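Local atomic coordinates of RV1873 (Mycobacterium tuberculosis, PDB entry 2JEK), a protein that is of unknown function, a conserved mycobacterial member of the DUF1810 family that folds as an all-helical right-handed superhelix. Residues D102-R114 with L125-V139. Numbering follows the deposited sequence.
Sequences DLKLCSSMTLFAR and LLAKYYGGGEDRRTV. With SO4 (sulfate ion), chain B.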
# COMPACT_ATOMS: atom_id res chain seq x y z
N ASP A 102 6.72 1.83 7.86
CA ASP A 102 5.49 1.92 8.65
C ASP A 102 4.64 3.11 8.20
O ASP A 102 3.40 3.01 8.09
CB ASP A 102 5.80 1.96 10.16
CG ASP A 102 6.64 3.15 10.58
OD1 ASP A 102 7.52 3.59 9.81
OD2 ASP A 102 6.43 3.67 11.70
N LEU A 103 5.30 4.23 7.90
CA LEU A 103 4.58 5.41 7.43
C LEU A 103 4.09 5.20 6.01
O LEU A 103 2.97 5.61 5.66
CB LEU A 103 5.47 6.65 7.51
CG LEU A 103 6.07 6.98 8.88
CD1 LEU A 103 6.86 8.28 8.84
CD2 LEU A 103 4.99 7.03 9.96
N LYS A 104 4.91 4.55 5.18
CA LYS A 104 4.49 4.23 3.82
C LYS A 104 3.22 3.38 3.82
O LYS A 104 2.30 3.63 3.04
CB LYS A 104 5.62 3.51 3.07
CG LYS A 104 6.76 4.42 2.66
CD LYS A 104 7.73 3.69 1.73
CE LYS A 104 8.88 4.59 1.27
NZ LYS A 104 8.41 5.71 0.43
N LEU A 105 3.15 2.40 4.72
CA LEU A 105 1.98 1.55 4.80
C LEU A 105 0.76 2.35 5.23
O LEU A 105 -0.32 2.22 4.65
CB LEU A 105 2.21 0.40 5.77
CG LEU A 105 1.05 -0.59 5.90
CD1 LEU A 105 0.69 -1.24 4.58
CD2 LEU A 105 1.40 -1.66 6.91
N CYS A 106 0.93 3.19 6.24
CA CYS A 106 -0.17 4.05 6.65
C CYS A 106 -0.69 4.88 5.47
O CYS A 106 -1.90 4.98 5.25
CB CYS A 106 0.27 4.94 7.81
SG CYS A 106 -1.07 5.93 8.46
N SER A 107 0.22 5.49 4.72
CA SER A 107 -0.16 6.29 3.56
C SER A 107 -0.90 5.47 2.51
O SER A 107 -1.88 5.93 1.93
CB SER A 107 1.06 6.94 2.93
OG SER A 107 1.72 7.77 3.88
N SER A 108 -0.42 4.25 2.27
CA SER A 108 -1.05 3.36 1.30
C SER A 108 -2.47 2.99 1.75
O SER A 108 -3.43 3.09 0.98
CB SER A 108 -0.20 2.10 1.10
OG SER A 108 -0.77 1.27 0.09
N MET A 109 -2.62 2.57 2.99
CA MET A 109 -3.95 2.18 3.49
C MET A 109 -4.91 3.37 3.49
O MET A 109 -6.09 3.22 3.18
CB MET A 109 -3.85 1.57 4.89
CG MET A 109 -3.03 0.27 4.97
SD MET A 109 -3.72 -1.07 3.97
CE MET A 109 -2.83 -0.91 2.42
N THR A 110 -4.41 4.55 3.83
CA THR A 110 -5.23 5.77 3.87
C THR A 110 -5.76 6.06 2.47
O THR A 110 -6.95 6.31 2.28
CB THR A 110 -4.42 6.96 4.40
OG1 THR A 110 -4.02 6.68 5.75
CG2 THR A 110 -5.25 8.24 4.38
N LEU A 111 -4.87 6.00 1.48
CA LEU A 111 -5.26 6.22 0.08
C LEU A 111 -6.32 5.23 -0.39
O LEU A 111 -7.37 5.62 -0.90
CB LEU A 111 -4.02 6.12 -0.81
CG LEU A 111 -4.27 6.10 -2.33
CD1 LEU A 111 -4.97 7.36 -2.80
CD2 LEU A 111 -2.96 5.88 -3.08
N PHE A 112 -6.05 3.93 -0.22
CA PHE A 112 -6.95 2.93 -0.77
C PHE A 112 -8.26 2.86 0.01
O PHE A 112 -9.32 2.60 -0.57
CB PHE A 112 -6.24 1.59 -0.96
CG PHE A 112 -5.28 1.62 -2.11
CD1 PHE A 112 -5.77 1.52 -3.41
CD2 PHE A 112 -3.91 1.80 -1.91
CE1 PHE A 112 -4.91 1.58 -4.51
CE2 PHE A 112 -3.05 1.87 -3.01
CZ PHE A 112 -3.54 1.75 -4.30
N ALA A 113 -8.23 3.18 1.30
CA ALA A 113 -9.46 3.30 2.07
C ALA A 113 -10.37 4.42 1.55
O ALA A 113 -11.60 4.32 1.66
CB ALA A 113 -9.16 3.49 3.55
N ARG A 114 -9.77 5.49 1.01
CA ARG A 114 -10.54 6.61 0.47
C ARG A 114 -10.98 6.34 -0.97
O ARG A 114 -11.90 6.99 -1.48
CB ARG A 114 -9.74 7.91 0.55
CG ARG A 114 -9.41 8.39 1.96
CD ARG A 114 -10.57 9.07 2.67
NE ARG A 114 -10.18 9.54 4.00
CZ ARG A 114 -10.79 10.51 4.68
NH1 ARG A 114 -11.84 11.14 4.15
NH2 ARG A 114 -10.36 10.85 5.88
N LEU A 125 -6.68 -2.60 8.97
CA LEU A 125 -5.24 -2.50 9.21
C LEU A 125 -4.95 -1.21 10.00
O LEU A 125 -4.22 -1.23 10.99
CB LEU A 125 -4.44 -2.58 7.91
CG LEU A 125 -2.95 -2.95 8.05
CD1 LEU A 125 -2.46 -3.57 6.76
CD2 LEU A 125 -2.10 -1.73 8.41
N LEU A 126 -5.55 -0.10 9.57
CA LEU A 126 -5.39 1.16 10.29
C LEU A 126 -5.89 1.08 11.73
O LEU A 126 -5.26 1.61 12.66
CB LEU A 126 -6.07 2.31 9.54
CG LEU A 126 -5.44 2.69 8.19
CD1 LEU A 126 -6.30 3.67 7.40
CD2 LEU A 126 -4.02 3.26 8.36
N ALA A 127 -7.01 0.37 11.92
CA ALA A 127 -7.59 0.22 13.26
C ALA A 127 -6.67 -0.62 14.15
O ALA A 127 -6.46 -0.29 15.32
CB ALA A 127 -8.97 -0.42 13.16
N LYS A 128 -6.12 -1.69 13.60
CA LYS A 128 -5.33 -2.63 14.40
C LYS A 128 -3.96 -2.06 14.75
O LYS A 128 -3.46 -2.24 15.88
CB LYS A 128 -5.15 -3.96 13.65
CG LYS A 128 -4.29 -4.96 14.41
CD LYS A 128 -4.38 -6.35 13.82
CE LYS A 128 -3.38 -7.30 14.46
NZ LYS A 128 -3.55 -8.69 13.98
N TYR A 129 -3.35 -1.39 13.79
CA TYR A 129 -1.93 -1.04 13.89
C TYR A 129 -1.61 0.44 14.06
O TYR A 129 -0.49 0.77 14.46
CB TYR A 129 -1.20 -1.54 12.65
CG TYR A 129 -1.07 -3.02 12.58
CD1 TYR A 129 -0.17 -3.70 13.41
CD2 TYR A 129 -1.80 -3.76 11.65
CE1 TYR A 129 -0.02 -5.06 13.34
CE2 TYR A 129 -1.65 -5.14 11.56
CZ TYR A 129 -0.76 -5.79 12.41
OH TYR A 129 -0.62 -7.14 12.31
N TYR A 130 -2.57 1.32 13.76
CA TYR A 130 -2.34 2.77 13.78
C TYR A 130 -3.37 3.50 14.63
O TYR A 130 -3.61 4.69 14.42
CB TYR A 130 -2.33 3.35 12.36
CG TYR A 130 -1.21 2.81 11.49
CD1 TYR A 130 0.04 3.44 11.46
CD2 TYR A 130 -1.39 1.66 10.73
CE1 TYR A 130 1.08 2.93 10.68
CE2 TYR A 130 -0.37 1.14 9.95
CZ TYR A 130 0.86 1.78 9.92
OH TYR A 130 1.84 1.22 9.13
N GLY A 131 -4.01 2.77 15.53
CA GLY A 131 -5.03 3.36 16.42
C GLY A 131 -6.21 3.99 15.70
O GLY A 131 -6.83 4.92 16.21
N GLY A 132 -6.51 3.50 14.49
CA GLY A 132 -7.59 4.04 13.68
C GLY A 132 -7.24 5.33 12.96
O GLY A 132 -8.11 5.94 12.32
N GLY A 133 -5.98 5.74 13.09
CA GLY A 133 -5.49 6.99 12.52
C GLY A 133 -5.21 6.84 11.04
O GLY A 133 -5.16 5.72 10.51
N GLU A 134 -5.00 7.98 10.39
CA GLU A 134 -4.78 8.05 8.95
C GLU A 134 -3.57 8.91 8.65
O GLU A 134 -3.15 9.71 9.49
CB GLU A 134 -5.99 8.69 8.27
CG GLU A 134 -7.19 7.77 8.09
CD GLU A 134 -8.30 8.44 7.31
OE1 GLU A 134 -8.97 9.34 7.87
OE2 GLU A 134 -8.50 8.09 6.13
N ASP A 135 -3.03 8.76 7.45
CA ASP A 135 -1.91 9.58 7.04
C ASP A 135 -2.41 10.98 6.73
O ASP A 135 -3.15 11.19 5.78
CB ASP A 135 -1.24 8.97 5.82
CG ASP A 135 0.02 9.68 5.45
OD1 ASP A 135 0.96 9.67 6.28
OD2 ASP A 135 0.10 10.25 4.35
N ARG A 136 -1.97 11.92 7.56
CA ARG A 136 -2.37 13.32 7.48
C ARG A 136 -2.16 13.93 6.09
O ARG A 136 -3.05 14.57 5.55
CB ARG A 136 -1.57 14.10 8.52
CG ARG A 136 -1.87 15.58 8.54
CD ARG A 136 -1.10 16.29 9.66
NE ARG A 136 -1.26 15.63 10.96
CZ ARG A 136 -2.39 15.57 11.66
NH1 ARG A 136 -3.52 16.11 11.21
NH2 ARG A 136 -2.39 14.94 12.83
N ARG A 137 -0.98 13.70 5.54
CA ARG A 137 -0.61 14.30 4.26
C ARG A 137 -1.44 13.71 3.12
O ARG A 137 -1.81 14.43 2.19
CB ARG A 137 0.89 14.12 4.01
CG ARG A 137 1.77 14.93 4.98
CD ARG A 137 3.23 14.51 4.89
NE ARG A 137 3.89 15.06 3.71
CZ ARG A 137 4.82 14.43 2.99
NH1 ARG A 137 5.20 13.19 3.31
NH2 ARG A 137 5.35 15.02 1.94
N THR A 138 -1.77 12.42 3.19
CA THR A 138 -2.62 11.80 2.18
C THR A 138 -4.04 12.37 2.20
O THR A 138 -4.62 12.68 1.15
CB THR A 138 -2.67 10.26 2.36
OG1 THR A 138 -1.36 9.72 2.13
CG2 THR A 138 -3.63 9.62 1.37
N VAL A 139 -4.62 12.49 3.39
CA VAL A 139 -5.97 13.04 3.51
C VAL A 139 -6.02 14.46 2.93
O VAL A 139 -6.96 14.82 2.22
CB VAL A 139 -6.49 13.01 4.98
CG1 VAL A 139 -7.87 13.69 5.10
CG2 VAL A 139 -6.56 11.58 5.50
S SO4 B . -6.73 -10.00 15.01
O1 SO4 B . -7.41 -10.96 15.87
O2 SO4 B . -5.72 -9.27 15.77
O3 SO4 B . -7.70 -9.08 14.42
O4 SO4 B . -6.05 -10.75 13.95
O HOH W 1 2.43 8.00 7.41
O HOH W 2 -0.98 7.86 0.01
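Helix 101-115 of the superhelix packs against the helix-loop-helix made by the end of helix 120-129, the loop to Asp135 and the start of helix 136-143: Cys106, Thr110 and Arg114 meet Tyr130, Glu134 and Asp135. The Tyr130 hydroxyl donates to Asp102 O (2.6 Å) in the carbonyl plane, on a lone pair, and that oxygen also accepts the helical bond from Cys106 N, so two donors hold it. Cys106 lies over one face of the tyrosine ring, its CB 4.0 Å and its SG 4.4 Å from the centroid, a CH-pi and a sulfur-aromatic contact. Thr110 OG1 donates to Cys106 O within its own helix and receives Asp135 N at 2.9 Å in a nearly straight bond (175°), tying down the chain just where the next helix starts. Asp135 is the N-cap of that helix: its CG swings anti to the backbone N (chi1 -173°), and OD2 takes both Thr138 N and Thr138 OG1. Arg114 grips Glu134 side-on, NE to OE2 (3.1 Å) and NH2 to OE1 (2.9 Å), with guanidinium and carboxylate nearly coplanar, while Val139 CG1 covers one guanidinium face. On the apolar flank, Leu105 and Leu125 meet tip to tip, and Met109 CB rests on Leu126 CG (3.8 Å). Segments 102-114 and 125-129 run roughly antiparallel (143°), with helix 74-87 touching Met109 and Leu125, helix 93-96 reaching Tyr130, and helix 62-70 packing on Leu111.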